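Local coordinates for conserved hypothetical protein MTH1747 (Methanothermobacter thermautotrophicus, PDB 1I36) that is of unknown function but binds NADP and resembles 3-hydroxyacid dehydrogenases in structure, so it is probably an NADP-dependent oxidoreductase, at residues V11-A16 and R42-T47; E133-L138 and L143-R148; R162-K167 and K224-M229. The protein carries 1 engineered substitution. All blocks are in the same frame, centred on the assembly; numbering follows the deposited sequence.

Contact 1 of 3, residues V11-A16 and R42-T47; sequences VAQTLA and RTVGVT. With NAP (NADP nicotinamide-adenine-dinucleotide phosphate), chain C.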
loop_
_atom_site.group_PDB
_atom_site.type_symbol
_atom_site.label_atom_id
_atom_site.label_comp_id
_atom_site.label_asym_id
_atom_site.label_seq_id
_atom_site.Cartn_x
_atom_site.Cartn_y
_atom_site.Cartn_z
ATOM N N VAL A 11 15.073 -21.998 14.404
ATOM C CA VAL A 11 13.662 -22.083 14.808
ATOM C C VAL A 11 13.460 -23.108 15.919
ATOM O O VAL A 11 12.912 -22.787 16.974
ATOM C CB VAL A 11 12.781 -22.449 13.624
ATOM C CG1 VAL A 11 11.355 -22.764 14.089
ATOM C CG2 VAL A 11 12.802 -21.289 12.641
ATOM N N ALA A 12 13.922 -24.334 15.688
ATOM C CA ALA A 12 13.785 -25.408 16.668
ATOM C C ALA A 12 14.403 -25.032 18.019
ATOM O O ALA A 12 13.816 -25.286 19.071
ATOM C CB ALA A 12 14.442 -26.700 16.135
ATOM N N GLN A 13 15.600 -24.447 17.989
ATOM C CA GLN A 13 16.266 -24.049 19.236
ATOM C C GLN A 13 15.410 -23.074 20.031
ATOM O O GLN A 13 15.213 -23.241 21.224
ATOM C CB GLN A 13 17.616 -23.397 18.957
ATOM C CG GLN A 13 18.362 -22.941 20.241
ATOM C CD GLN A 13 19.732 -22.293 19.969
ATOM O OE1 GLN A 13 20.032 -21.881 18.841
ATOM N NE2 GLN A 13 20.550 -22.161 21.026
ATOM N N THR A 14 14.946 -22.030 19.357
ATOM C CA THR A 14 14.125 -21.001 19.973
ATOM C C THR A 14 12.876 -21.576 20.639
ATOM O O THR A 14 12.620 -21.307 21.816
ATOM C CB THR A 14 13.741 -19.947 18.923
ATOM O OG1 THR A 14 14.936 -19.407 18.354
ATOM C CG2 THR A 14 12.942 -18.832 19.538
ATOM N N LEU A 15 12.101 -22.357 19.884
ATOM C CA LEU A 15 10.876 -22.981 20.395
ATOM C C LEU A 15 11.166 -24.044 21.443
ATOM O O LEU A 15 10.494 -24.094 22.461
ATOM C CB LEU A 15 10.084 -23.635 19.241
ATOM C CG LEU A 15 9.639 -22.685 18.117
ATOM C CD1 LEU A 15 8.905 -23.453 17.010
ATOM C CD2 LEU A 15 8.754 -21.602 18.698
ATOM N N ALA A 16 12.139 -24.918 21.189
ATOM C CA ALA A 16 12.469 -25.965 22.149
ATOM C C ALA A 16 12.903 -25.382 23.499
ATOM O O ALA A 16 12.489 -25.862 24.549
ATOM C CB ALA A 16 13.547 -26.874 21.597
ATOM N N ARG A 42 22.608 -29.474 22.431
ATOM C CA ARG A 42 23.196 -29.657 23.751
ATOM C C ARG A 42 23.157 -28.387 24.602
ATOM O O ARG A 42 23.130 -28.476 25.832
ATOM C CB ARG A 42 24.601 -30.265 23.624
ATOM C CG ARG A 42 24.523 -31.628 22.956
ATOM C CD ARG A 42 25.806 -32.427 22.970
ATOM N NE ARG A 42 25.528 -33.771 22.466
ATOM C CZ ARG A 42 26.396 -34.544 21.820
ATOM N NH1 ARG A 42 27.634 -34.125 21.593
ATOM N NH2 ARG A 42 25.998 -35.717 21.346
ATOM N N THR A 43 23.134 -27.219 23.953
ATOM C CA THR A 43 23.036 -25.941 24.663
ATOM C C THR A 43 21.635 -25.865 25.302
ATOM O O THR A 43 21.472 -25.386 26.433
ATOM C CB THR A 43 23.197 -24.736 23.704
ATOM O OG1 THR A 43 24.537 -24.698 23.208
ATOM C CG2 THR A 43 22.907 -23.418 24.427
ATOM N N VAL A 44 20.627 -26.328 24.554
ATOM C CA VAL A 44 19.244 -26.335 25.018
ATOM C C VAL A 44 19.027 -27.463 26.023
ATOM O O VAL A 44 18.279 -27.295 26.990
ATOM C CB VAL A 44 18.236 -26.476 23.823
ATOM C CG1 VAL A 44 16.793 -26.663 24.330
ATOM C CG2 VAL A 44 18.308 -25.247 22.936
ATOM N N GLY A 45 19.708 -28.596 25.820
ATOM C CA GLY A 45 19.548 -29.736 26.715
ATOM C C GLY A 45 18.427 -30.678 26.294
ATOM O O GLY A 45 17.704 -31.237 27.129
ATOM N N VAL A 46 18.292 -30.880 24.989
ATOM C CA VAL A 46 17.255 -31.756 24.468
ATOM C C VAL A 46 17.601 -33.218 24.661
ATOM O O VAL A 46 18.760 -33.578 24.793
ATOM C CB VAL A 46 16.996 -31.503 22.958
ATOM C CG1 VAL A 46 16.518 -30.069 22.741
ATOM C CG2 VAL A 46 18.252 -31.766 22.162
ATOM N N THR A 47 16.584 -34.068 24.707
ATOM C CA THR A 47 16.828 -35.485 24.860
ATOM C C THR A 47 17.231 -36.033 23.493
ATOM O O THR A 47 16.502 -35.873 22.523
ATOM C CB THR A 47 15.580 -36.201 25.390
ATOM O OG1 THR A 47 15.325 -35.763 26.735
ATOM C CG2 THR A 47 15.772 -37.708 25.368
HETATM P PA NAP C . 18.650 -23.643 10.151
HETATM O O1A NAP C . 18.630 -23.642 8.700
HETATM O O2A NAP C . 18.624 -22.631 11.187
HETATM O O5B NAP C . 18.064 -25.088 10.749
HETATM C C5B NAP C . 17.506 -26.302 9.970
HETATM C C4B NAP C . 18.276 -27.334 10.651
HETATM O O4B NAP C . 17.586 -28.577 9.876
HETATM C C3B NAP C . 19.340 -27.868 10.307
HETATM O O3B NAP C . 19.640 -27.636 11.618
HETATM C C2B NAP C . 19.939 -29.134 9.837
HETATM O O2B NAP C . 20.764 -29.964 10.303
HETATM C C1B NAP C . 18.622 -29.613 9.702
HETATM N N9A NAP C . 18.441 -30.389 8.459
HETATM C C8A NAP C . 18.755 -30.260 7.103
HETATM N N7A NAP C . 18.406 -31.328 6.419
HETATM C C5A NAP C . 17.838 -32.193 7.334
HETATM C C6A NAP C . 17.272 -33.505 7.223
HETATM N N6A NAP C . 17.214 -34.154 6.058
HETATM N N1A NAP C . 16.777 -34.104 8.374
HETATM C C2A NAP C . 16.834 -33.459 9.575
HETATM N N3A NAP C . 17.357 -32.230 9.755
HETATM C C4A NAP C . 17.841 -31.643 8.580
HETATM O O3 NAP C . 17.101 -23.160 9.762
HETATM P PN NAP C . 15.878 -22.307 10.579
HETATM O O1N NAP C . 16.193 -20.841 10.510
HETATM O O2N NAP C . 15.840 -22.966 11.889
HETATM O O5D NAP C . 14.458 -22.544 9.921
HETATM C C5D NAP C . 13.854 -23.862 9.869
HETATM C C4D NAP C . 12.635 -23.790 8.968
HETATM O O4D NAP C . 11.635 -22.785 9.315
HETATM C C3D NAP C . 12.953 -23.496 7.480
HETATM O O3D NAP C . 12.158 -24.248 6.508
HETATM C C2D NAP C . 12.740 -22.030 7.309
HETATM O O2D NAP C . 12.448 -21.657 5.994
HETATM C C1D NAP C . 11.602 -21.759 8.318
HETATM N N1N NAP C . 11.565 -20.381 8.835
HETATM C C2N NAP C . 12.661 -19.861 9.536
HETATM C C3N NAP C . 12.517 -18.513 10.008
HETATM C C7N NAP C . 13.575 -17.849 10.754
HETATM O O7N NAP C . 13.430 -16.683 11.164
HETATM N N7N NAP C . 14.749 -18.470 11.035
HETATM C C4N NAP C . 11.318 -17.811 9.753
HETATM C C5N NAP C . 10.275 -18.337 9.070
HETATM C C6N NAP C . 10.396 -19.623 8.614
HETATM P P2B NAP C . 22.315 -29.680 9.775
HETATM O O1X NAP C . 22.860 -28.445 10.433
HETATM O O2X NAP C . 22.935 -30.897 10.223
HETATM O O3X NAP C . 22.219 -29.460 8.346
#

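Contact 2 of 3, residues E133-L138 and L143-R148; sequences EEFMKL and LNIEVR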
loop_
_atom_site.group_PDB
_atom_site.type_symbol
_atom_site.label_atom_id
_atom_site.label_comp_id
_atom_site.label_asym_id
_atom_site.label_seq_id
_atom_site.Cartn_x
_atom_site.Cartn_y
_atom_site.Cartn_z
ATOM N N GLU A 133 -5.980 -26.560 16.481
ATOM C CA GLU A 133 -6.360 -26.268 17.861
ATOM C C GLU A 133 -5.558 -27.114 18.836
ATOM O O GLU A 133 -5.191 -26.658 19.917
ATOM C CB GLU A 133 -7.834 -26.582 18.087
ATOM C CG GLU A 133 -8.809 -25.617 17.480
ATOM C CD GLU A 133 -10.229 -25.917 17.951
ATOM O OE1 GLU A 133 -10.438 -26.010 19.190
ATOM O OE2 GLU A 133 -11.121 -26.098 17.088
ATOM N N GLU A 134 -5.253 -28.344 18.444
ATOM C CA GLU A 134 -4.486 -29.233 19.304
ATOM C C GLU A 134 -3.025 -28.754 19.434
ATOM O O GLU A 134 -2.439 -28.803 20.525
ATOM C CB GLU A 134 -4.583 -30.665 18.777
ATOM C CG GLU A 134 -3.906 -31.746 19.626
ATOM C CD GLU A 134 -4.484 -31.914 21.026
ATOM O OE1 GLU A 134 -5.703 -31.644 21.226
ATOM O OE2 GLU A 134 -3.700 -32.319 21.921
ATOM N N PHE A 135 -2.460 -28.236 18.340
ATOM C CA PHE A 135 -1.096 -27.699 18.347
ATOM C C PHE A 135 -1.107 -26.433 19.235
ATOM O O PHE A 135 -0.174 -26.182 19.982
ATOM C CB PHE A 135 -0.721 -27.328 16.904
ATOM C CG PHE A 135 0.557 -26.517 16.772
ATOM C CD1 PHE A 135 1.748 -26.948 17.350
ATOM C CD2 PHE A 135 0.560 -25.322 16.058
ATOM C CE1 PHE A 135 2.908 -26.207 17.223
ATOM C CE2 PHE A 135 1.704 -24.582 15.919
ATOM C CZ PHE A 135 2.887 -25.010 16.501
ATOM N N MET A 136 -2.189 -25.656 19.146
ATOM C CA MET A 136 -2.333 -24.406 19.899
ATOM C C MET A 136 -2.285 -24.595 21.429
ATOM O O MET A 136 -1.999 -23.651 22.167
ATOM C CB MET A 136 -3.595 -23.657 19.469
ATOM C CG MET A 136 -3.595 -22.164 19.904
ATOM S SD MET A 136 -5.040 -21.266 19.350
ATOM C CE MET A 136 -5.110 -19.915 20.568
ATOM N N LYS A 137 -2.523 -25.820 21.893
ATOM C CA LYS A 137 -2.423 -26.131 23.315
ATOM C C LYS A 137 -0.992 -25.867 23.810
ATOM O O LYS A 137 -0.784 -25.651 25.002
ATOM C CB LYS A 137 -2.812 -27.594 23.563
ATOM C CG LYS A 137 -4.321 -27.795 23.472
ATOM C CD LYS A 137 -4.773 -29.231 23.717
ATOM C CE LYS A 137 -6.306 -29.302 23.669
ATOM N NZ LYS A 137 -6.822 -30.708 23.673
ATOM N N LEU A 138 -0.008 -25.859 22.904
ATOM C CA LEU A 138 1.379 -25.572 23.296
ATOM C C LEU A 138 1.515 -24.124 23.813
ATOM O O LEU A 138 2.561 -23.737 24.340
ATOM C CB LEU A 138 2.359 -25.833 22.138
ATOM C CG LEU A 138 2.506 -27.330 21.784
ATOM C CD1 LEU A 138 3.581 -27.564 20.709
ATOM C CD2 LEU A 138 2.845 -28.116 23.028
ATOM N N LEU A 143 4.287 -20.680 24.085
ATOM C CA LEU A 143 4.274 -20.307 22.683
ATOM C C LEU A 143 3.145 -19.307 22.420
ATOM O O LEU A 143 2.303 -19.065 23.301
ATOM C CB LEU A 143 4.199 -21.562 21.773
ATOM C CG LEU A 143 5.387 -22.530 21.945
ATOM C CD1 LEU A 143 5.397 -23.589 20.815
ATOM C CD2 LEU A 143 6.694 -21.751 21.915
ATOM N N ASN A 144 3.104 -18.759 21.208
ATOM C CA ASN A 144 2.112 -17.743 20.861
ATOM C C ASN A 144 1.457 -18.144 19.543
ATOM O O ASN A 144 1.652 -17.495 18.529
ATOM C CB ASN A 144 2.873 -16.404 20.708
ATOM C CG ASN A 144 1.969 -15.227 20.399
ATOM O OD1 ASN A 144 0.743 -15.304 20.515
ATOM N ND2 ASN A 144 2.587 -14.107 20.050
ATOM N N ILE A 145 0.649 -19.202 19.582
ATOM C CA ILE A 145 -0.003 -19.738 18.381
ATOM C C ILE A 145 -1.448 -19.235 18.277
ATOM O O ILE A 145 -2.121 -19.019 19.282
ATOM C CB ILE A 145 -0.022 -21.300 18.453
ATOM C CG1 ILE A 145 1.413 -21.847 18.505
ATOM C CG2 ILE A 145 -0.750 -21.883 17.201
ATOM C CD1 ILE A 145 1.563 -23.219 19.277
ATOM N N GLU A 146 -1.900 -19.044 17.050
ATOM C CA GLU A 146 -3.252 -18.608 16.770
ATOM C C GLU A 146 -3.711 -19.442 15.562
ATOM O O GLU A 146 -2.950 -19.641 14.611
ATOM C CB GLU A 146 -3.253 -17.120 16.420
ATOM C CG GLU A 146 -4.560 -16.610 15.927
ATOM C CD GLU A 146 -4.486 -15.130 15.613
ATOM O OE1 GLU A 146 -3.861 -14.775 14.590
ATOM O OE2 GLU A 146 -5.028 -14.334 16.412
ATOM N N VAL A 147 -4.937 -19.943 15.619
ATOM C CA VAL A 147 -5.494 -20.757 14.533
ATOM C C VAL A 147 -6.110 -19.859 13.458
ATOM O O VAL A 147 -6.807 -18.919 13.776
ATOM C CB VAL A 147 -6.615 -21.720 15.051
ATOM C CG1 VAL A 147 -7.289 -22.503 13.846
ATOM C CG2 VAL A 147 -6.034 -22.693 16.058
ATOM N N ARG A 148 -5.829 -20.131 12.191
ATOM C CA ARG A 148 -6.416 -19.358 11.087
ATOM C C ARG A 148 -6.800 -20.353 10.001
ATOM O O ARG A 148 -6.268 -21.462 9.976
ATOM C CB ARG A 148 -5.380 -18.374 10.499
ATOM C CG ARG A 148 -4.978 -17.241 11.432
ATOM C CD ARG A 148 -6.056 -16.186 11.453
ATOM N NE ARG A 148 -5.793 -15.098 12.395
ATOM C CZ ARG A 148 -6.487 -13.965 12.412
ATOM N NH1 ARG A 148 -7.473 -13.783 11.540
ATOM N NH2 ARG A 148 -6.225 -13.034 13.323
#

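Contact 3 of 3, residues R162-K167 and K224-M229; sequences RSSYTK and KEVQDM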
loop_
_atom_site.group_PDB
_atom_site.type_symbol
_atom_site.label_atom_id
_atom_site.label_comp_id
_atom_site.label_asym_id
_atom_site.label_seq_id
_atom_site.Cartn_x
_atom_site.Cartn_y
_atom_site.Cartn_z
ATOM N N ARG A 162 0.349 -11.816 2.974
ATOM C CA ARG A 162 0.723 -10.640 3.753
ATOM C C ARG A 162 2.063 -10.126 3.255
ATOM O O ARG A 162 2.277 -8.909 3.131
ATOM C CB ARG A 162 0.832 -10.953 5.250
ATOM C CG ARG A 162 1.226 -9.704 6.072
ATOM C CD ARG A 162 1.170 -9.871 7.581
ATOM N NE ARG A 162 2.481 -10.201 8.137
ATOM C CZ ARG A 162 2.774 -10.210 9.440
ATOM N NH1 ARG A 162 1.856 -9.889 10.350
ATOM N NH2 ARG A 162 3.970 -10.638 9.838
ATOM N N SER A 163 2.972 -11.057 2.993
ATOM C CA SER A 163 4.310 -10.747 2.511
ATOM C C SER A 163 4.246 -10.082 1.141
ATOM O O SER A 163 4.920 -9.072 0.878
ATOM C CB SER A 163 5.146 -12.040 2.450
ATOM O OG SER A 163 6.427 -11.781 1.894
ATOM N N SER A 164 3.395 -10.621 0.285
ATOM C CA SER A 164 3.206 -10.099 -1.057
ATOM C C SER A 164 2.731 -8.642 -1.012
ATOM O O SER A 164 3.236 -7.781 -1.743
ATOM C CB SER A 164 2.165 -10.937 -1.783
ATOM O OG SER A 164 2.032 -10.486 -3.113
ATOM N N TYR A 165 1.783 -8.365 -0.129
ATOM C CA TYR A 165 1.235 -7.008 -0.000
ATOM C C TYR A 165 2.269 -6.027 0.556
ATOM O O TYR A 165 2.575 -4.998 -0.078
ATOM C CB TYR A 165 -0.020 -7.013 0.885
ATOM C CG TYR A 165 -0.630 -5.637 1.059
ATOM C CD1 TYR A 165 -0.311 -4.851 2.155
ATOM C CD2 TYR A 165 -1.515 -5.124 0.114
ATOM C CE1 TYR A 165 -0.861 -3.578 2.319
ATOM C CE2 TYR A 165 -2.078 -3.841 0.262
ATOM C CZ TYR A 165 -1.745 -3.082 1.362
ATOM O OH TYR A 165 -2.269 -1.815 1.530
ATOM N N THR A 166 2.868 -6.366 1.693
ATOM C CA THR A 166 3.848 -5.473 2.312
ATOM C C THR A 166 5.079 -5.199 1.450
ATOM O O THR A 166 5.602 -4.068 1.450
ATOM C CB THR A 166 4.238 -5.911 3.749
ATOM O OG1 THR A 166 4.914 -7.162 3.703
ATOM C CG2 THR A 166 2.984 -6.043 4.625
ATOM N N LYS A 167 5.512 -6.181 0.660
ATOM C CA LYS A 167 6.656 -5.953 -0.230
ATOM C C LYS A 167 6.230 -5.100 -1.435
ATOM O O LYS A 167 7.020 -4.294 -1.941
ATOM C CB LYS A 167 7.269 -7.257 -0.704
ATOM C CG LYS A 167 8.048 -8.009 0.367
ATOM C CD LYS A 167 8.392 -9.413 -0.160
ATOM C CE LYS A 167 9.361 -10.143 0.775
ATOM N NZ LYS A 167 8.988 -10.069 2.205
ATOM N N LYS A 224 10.558 -13.588 -5.733
ATOM C CA LYS A 224 10.479 -14.647 -6.741
ATOM C C LYS A 224 9.619 -15.768 -6.163
ATOM O O LYS A 224 8.777 -16.323 -6.859
ATOM C CB LYS A 224 11.869 -15.180 -7.108
ATOM C CG LYS A 224 12.782 -14.118 -7.746
ATOM C CD LYS A 224 14.005 -14.702 -8.472
ATOM C CE LYS A 224 14.918 -15.499 -7.538
ATOM N NZ LYS A 224 16.209 -15.907 -8.198
ATOM N N GLU A 225 9.784 -16.050 -4.869
ATOM C CA GLU A 225 8.997 -17.097 -4.204
ATOM C C GLU A 225 7.542 -16.681 -4.132
ATOM O O GLU A 225 6.656 -17.494 -4.362
ATOM C CB GLU A 225 9.495 -17.350 -2.775
ATOM C CG GLU A 225 10.937 -17.777 -2.684
ATOM C CD GLU A 225 11.463 -17.862 -1.237
ATOM O OE1 GLU A 225 10.748 -17.478 -0.269
ATOM O OE2 GLU A 225 12.618 -18.319 -1.082
ATOM N N VAL A 226 7.291 -15.431 -3.732
ATOM C CA VAL A 226 5.923 -14.922 -3.653
ATOM C C VAL A 226 5.246 -15.064 -5.011
ATOM O O VAL A 226 4.090 -15.457 -5.095
ATOM C CB VAL A 226 5.877 -13.412 -3.214
ATOM C CG1 VAL A 226 4.536 -12.773 -3.592
ATOM C CG2 VAL A 226 6.108 -13.294 -1.724
ATOM N N GLN A 227 5.962 -14.710 -6.069
ATOM C CA GLN A 227 5.409 -14.810 -7.398
ATOM C C GLN A 227 5.003 -16.269 -7.666
ATOM O O GLN A 227 3.899 -16.530 -8.130
ATOM C CB GLN A 227 6.462 -14.332 -8.410
ATOM C CG GLN A 227 6.260 -14.773 -9.872
ATOM C CD GLN A 227 4.997 -14.236 -10.512
ATOM O OE1 GLN A 227 4.717 -13.047 -10.448
ATOM N NE2 GLN A 227 4.239 -15.118 -11.170
ATOM N N ASP A 228 5.902 -17.210 -7.371
ATOM C CA ASP A 228 5.580 -18.631 -7.591
ATOM C C ASP A 228 4.384 -19.071 -6.735
ATOM O O ASP A 228 3.457 -19.708 -7.245
ATOM C CB ASP A 228 6.816 -19.509 -7.345
ATOM C CG ASP A 228 7.837 -19.378 -8.470
ATOM O OD1 ASP A 228 7.465 -18.872 -9.549
ATOM O OD2 ASP A 228 9.017 -19.746 -8.283
ATOM N N MET A 229 4.337 -18.627 -5.475
ATOM C CA MET A 229 3.233 -18.987 -4.596
ATOM C C MET A 229 1.908 -18.427 -5.099
ATOM O O MET A 229 0.915 -19.153 -5.175
ATOM C CB MET A 229 3.532 -18.593 -3.144
ATOM C CG MET A 229 4.745 -19.380 -2.532
ATOM S SD MET A 229 5.113 -19.071 -0.760
ATOM C CE MET A 229 6.820 -19.845 -0.561
#

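Contact 1 of 3, residues V11-A16 and R42-T47
V44 reaches from the last turn of helix 35-44 to the flank of helix 10-21, where its two methyls divide the work. CG2 presses against the aliphatic stem of Q13, with Q13 CG only 3.5 Å from V44 CG2, and this is the tight spot of the contact. CG1 lies a looser 4.2 Å from A16 CB; the buried A16 offers it only a methyl. The fork of the valine, with CG1 anti to the backbone N (chi1 173°), thus spans two residues about one helical turn apart. The closest approach of the two backbones is also here, the CA atoms of Q13 and V44 being 6.9 Å apart.

Toward solvent the packing thins. Q13 runs out fully extended, and its amide passes the exposed T43, with Q13 NE2 a loose 4.3 Å from T43 CG2. The polar end of Q13 has its partner elsewhere, OE1 accepting a hydrogen bond from R40 about one turn earlier on helix 35-44. Just beyond V44 the helix gives way at G45, a glycine with positive phi.

Away from V44, the start of helix 10-21 serves the cofactor. V11 N donates a nearly straight bond (170°) of 2.8 Å to O2N of the NADP diphosphate, and V11 CG2 lies 3.4 Å from C2N of the nicotinamide ring. This is the classic Rossmann arrangement, consistent with a GxGxxA-type turn that includes A12.

The two helices belong to the nucleotide-binding domain: A12, L15 and A16 pack on F5 of strand 2-6, V46 packs on V26 and T28 of strand 25-28, and T47 pairs through its backbone with that same strand.

Contact 2 of 3, residues E133-L138 and L143-R148
I145 lays its CD1 methyl over one face of the F135 ring, the central contact of a beta-alpha-beta unit in which helix 132-136 links strands 124-128 and 144-147. The isoleucine chain meets the phenylalanine roughly perpendicularly. CD1 stands 3.7 Å from the ring centroid and 17° off its normal, a CH-pi contact displaced toward the rim near CZ. With CG anti to the backbone N (chi1 169°), the F135 ring extends toward the strand, and it also packs on A127, V85, V108 and A110 of the sheet. An alanine in place of F135 would strip away the face on which CD1 rests and is likely to open a gap between helix and sheet.

M136 and I145 lie alongside each other, running in opposite senses, with M136 CG 3.9 Å from I145 CG2. Farther out along the extended methionine, M136 SD comes within 3.7 Å of V147 CG2. At the other end L138 CB touches both L143 CD1 and I145 CD1. On the far side of the strand, R148 NE, at 2.9 Å, and R148 NH2 both donate to E146 OE1, which lies in the guanidinium plane, while both nitrogens reach it from the same face of the carboxylate.

Contact 3 of 3, residues R162-K167 and K224-M229
V226 is the residue of 224-229 that touches segment 162-167, setting its two methyls against two consecutive serines. CG1, anti to the backbone N (chi1 161°), lies 3.4 Å from S164 OG and 3.5 Å from S164 CB, while CG2 stands farther off, at 3.9 Å from S163 OG. Both serines hold OG anti to the backbone N, and each hydroxyl meets its own branch of the valine. The S164 methylene and hydroxyl thus both lie against CG1, whereas S163 meets CG2 through its oxygen. Between such small side chains the backbones run close, with the CA atoms of S164 and V226 6.1 Å apart.

The contact joins the long helix 154-182, which follows the last strand of the nucleotide-binding part, to helix 216-231 of the helical C-terminal region, whose DUF1932 family falls in the 6PGD_C clan. S164 also packs on L230, and the side chain of S163 lies about 10 Å from the bound NADP.

S163 OG has a polar partner on its own helix: K167 curls back, its last torsion turned to 47° after an otherwise extended chain, and K167 NZ donates to that hydroxyl over 3.1 Å.

From the N terminus, contact 1 closes first, bringing helix 35-44 back beside helix 10-21 after 25 intervening residues that include strand 25-28. Contact 2 closes a much shorter loop, only four residues lying between 133-138 and 143-148, at strand 144-147, an outermost strand of the sheet that also holds strand 25-28. Contact 3 spans the widest interval, 56 mostly helical residues, and ties helix 154-182 to helix 216-231. All three are in series, neither nested nor crossing. Contacts 1 and 2 touch directly, L15 CD2 lying 3.8 Å from L143 CD2. Strand 144-147 then leads into helix 154-182, which carries the chain to contact 3, on the opposite side of the chain's centre from contacts 1 and 2.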